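Local coordinates for protein metallo-carboxypeptidase (Pseudomonas aeruginosa, PDB 4A39) that probably acts as a zinc-dependent carboxypeptidase of the M14 family, related to the cytosolic carboxypeptidases of mammals, at residues Q206-K211 and V382-L387. Numbering follows the deposited sequence.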
loop_
_atom_site.group_PDB
_atom_site.type_symbol
_atom_site.label_atom_id
_atom_site.label_comp_id
_atom_site.label_asym_id
_atom_site.label_seq_id
_atom_site.Cartn_x
_atom_site.Cartn_y
_atom_site.Cartn_z
ATOM N N GLN A 206 0.729 15.957 -19.967
ATOM C CA GLN A 206 0.644 17.365 -20.329
ATOM C C GLN A 206 -0.841 17.704 -20.389
ATOM O O GLN A 206 -1.275 18.744 -19.890
ATOM C CB GLN A 206 1.317 17.585 -21.691
ATOM C CG GLN A 206 1.693 19.025 -22.012
ATOM C CD GLN A 206 2.606 19.128 -23.223
ATOM O OE1 GLN A 206 2.866 18.126 -23.914
ATOM N NE2 GLN A 206 3.104 20.341 -23.489
ATOM N N ARG A 207 -1.620 16.799 -20.979
ATOM C CA ARG A 207 -3.058 16.989 -21.101
ATOM C C ARG A 207 -3.709 16.976 -19.724
ATOM O O ARG A 207 -4.551 17.817 -19.417
ATOM C CB ARG A 207 -3.676 15.883 -21.959
ATOM C CG ARG A 207 -3.184 15.832 -23.399
ATOM C CD ARG A 207 -3.976 14.796 -24.189
ATOM N NE ARG A 207 -3.499 14.639 -25.561
ATOM C CZ ARG A 207 -4.073 13.846 -26.463
ATOM N NH1 ARG A 207 -5.147 13.138 -26.140
ATOM N NH2 ARG A 207 -3.571 13.761 -27.690
ATOM N N LEU A 208 -3.310 16.019 -18.892
ATOM C CA LEU A 208 -3.870 15.901 -17.553
ATOM C C LEU A 208 -3.560 17.096 -16.658
ATOM O O LEU A 208 -4.444 17.617 -15.981
ATOM C CB LEU A 208 -3.365 14.620 -16.880
ATOM C CG LEU A 208 -3.778 14.397 -15.418
ATOM C CD1 LEU A 208 -5.294 14.431 -15.293
ATOM C CD2 LEU A 208 -3.232 13.063 -14.933
ATOM N N LEU A 209 -2.306 17.537 -16.663
ATOM C CA LEU A 209 -1.900 18.646 -15.813
ATOM C C LEU A 209 -2.307 20.031 -16.304
ATOM O O LEU A 209 -2.133 21.019 -15.590
ATOM C CB LEU A 209 -0.390 18.574 -15.571
ATOM C CG LEU A 209 0.016 17.289 -14.837
ATOM C CD1 LEU A 209 1.526 17.224 -14.707
ATOM C CD2 LEU A 209 -0.648 17.246 -13.463
ATOM N N GLU A 210 -2.843 20.112 -17.517
ATOM C CA GLU A 210 -3.303 21.399 -18.024
ATOM C C GLU A 210 -4.645 21.684 -17.359
ATOM O O GLU A 210 -5.076 22.836 -17.266
ATOM C CB GLU A 210 -3.490 21.368 -19.547
ATOM C CG GLU A 210 -2.203 21.410 -20.354
ATOM C CD GLU A 210 -2.454 21.454 -21.854
ATOM O OE1 GLU A 210 -3.117 20.534 -22.380
ATOM O OE2 GLU A 210 -1.987 22.410 -22.510
ATOM N N LYS A 211 -5.293 20.626 -16.879
ATOM C CA LYS A 211 -6.599 20.750 -16.248
ATOM C C LYS A 211 -6.649 20.332 -14.783
ATOM O O LYS A 211 -7.624 20.617 -14.092
ATOM C CB LYS A 211 -7.620 19.935 -17.041
ATOM C CG LYS A 211 -7.681 20.335 -18.504
ATOM C CD LYS A 211 -8.555 19.407 -19.325
ATOM C CE LYS A 211 -8.582 19.862 -20.777
ATOM N NZ LYS A 211 -9.476 19.018 -21.614
ATOM N N VAL A 382 -7.420 10.263 -19.323
ATOM C CA VAL A 382 -8.564 10.032 -20.202
ATOM C C VAL A 382 -9.877 10.537 -19.610
ATOM O O VAL A 382 -10.736 11.048 -20.331
ATOM C CB VAL A 382 -8.736 8.525 -20.512
ATOM C CG1 VAL A 382 -9.990 8.300 -21.354
ATOM C CG2 VAL A 382 -7.510 8.002 -21.234
ATOM N N LEU A 383 -10.023 10.400 -18.297
ATOM C CA LEU A 383 -11.244 10.798 -17.603
ATOM C C LEU A 383 -11.289 12.233 -17.090
ATOM O O LEU A 383 -12.326 12.673 -16.596
ATOM C CB LEU A 383 -11.480 9.877 -16.400
ATOM C CG LEU A 383 -11.357 8.363 -16.570
ATOM C CD1 LEU A 383 -11.618 7.697 -15.227
ATOM C CD2 LEU A 383 -12.340 7.870 -17.615
ATOM N N VAL A 384 -10.183 12.963 -17.200
ATOM C CA VAL A 384 -10.132 14.323 -16.670
ATOM C C VAL A 384 -11.324 15.233 -16.986
ATOM O O VAL A 384 -11.820 15.926 -16.096
ATOM C CB VAL A 384 -8.818 15.037 -17.086
ATOM C CG1 VAL A 384 -8.883 15.473 -18.536
ATOM C CG2 VAL A 384 -8.563 16.219 -16.163
ATOM N N ASP A 385 -11.795 15.227 -18.230
ATOM C CA ASP A 385 -12.923 16.081 -18.608
ATOM C C ASP A 385 -14.273 15.614 -18.065
ATOM O O ASP A 385 -15.270 16.336 -18.167
ATOM C CB ASP A 385 -13.023 16.196 -20.132
ATOM C CG ASP A 385 -11.790 16.819 -20.753
ATOM O OD1 ASP A 385 -11.329 17.856 -20.237
ATOM O OD2 ASP A 385 -11.289 16.279 -21.765
ATOM N N GLU A 386 -14.306 14.416 -17.488
ATOM C CA GLU A 386 -15.549 13.853 -16.958
ATOM C C GLU A 386 -15.659 13.905 -15.435
ATOM O O GLU A 386 -16.732 13.666 -14.883
ATOM C CB GLU A 386 -15.687 12.394 -17.406
ATOM C CG GLU A 386 -15.687 12.193 -18.910
ATOM C CD GLU A 386 -15.597 10.731 -19.300
ATOM O OE1 GLU A 386 -16.427 9.928 -18.822
ATOM O OE2 GLU A 386 -14.697 10.384 -20.093
ATOM N N LEU A 387 -14.559 14.210 -14.755
ATOM C CA LEU A 387 -14.566 14.252 -13.293
ATOM C C LEU A 387 -15.507 15.291 -12.693
ATOM O O LEU A 387 -16.037 15.092 -11.596
ATOM C CB LEU A 387 -13.141 14.455 -12.773
ATOM C CG LEU A 387 -12.214 13.279 -13.101
ATOM C CD1 LEU A 387 -10.795 13.612 -12.679
ATOM C CD2 LEU A 387 -12.708 12.020 -12.401
#
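Val384 meets both Leu208 and Lys211, and Asp385 next to it forms a salt bridge with Lys211. Val384 is buried and points its side chain at helix 203-211. Its CG2 lies anti to the backbone N and is the branch shared by both partners. Val384 CG2 touches CD1 of Leu208 at 3.8 Å and CB of Lys211 at 3.9 Å. The other methyl, Val384 CG1, packs against the lysine chain further out, 4.0 Å from CD of Lys211. The Lys211 side chain crosses Val384 at about a right angle, its CB and CD against the two methyls. The Leu208 side chain meets that of Val384 at a slant. With chi1 at 175° and chi2 at 56°, CD1 of Leu208 is carried in to the valine. The same leucine also packs on Leu380 and Ala381 of helix 366-383 and on Leu173 of strand 171-177, where Val384 rests on Leu171.

Asp385 follows and is exposed. Lys211 is extended beyond CG, which takes its ammonium past Val384 to the carboxylate. NZ of Lys211 gives a hydrogen bond to OD1 of Asp385 at 2.6 Å, on the syn lone pair. OD2 of Asp385 is 3.3 Å from NZ of Lys211, so the ion pair leans to one oxygen.

Further along, Glu386 pairs with Arg302 of helix 294-308, and Leu387 rests on Leu173. The contact joins helix 203-211 to residues 382-387 near the C-terminus of the chain, both resting on strand 171-177 of the mixed sheet, in the alpha/beta/alpha fold of zinc carboxypeptidases, away from the zinc site.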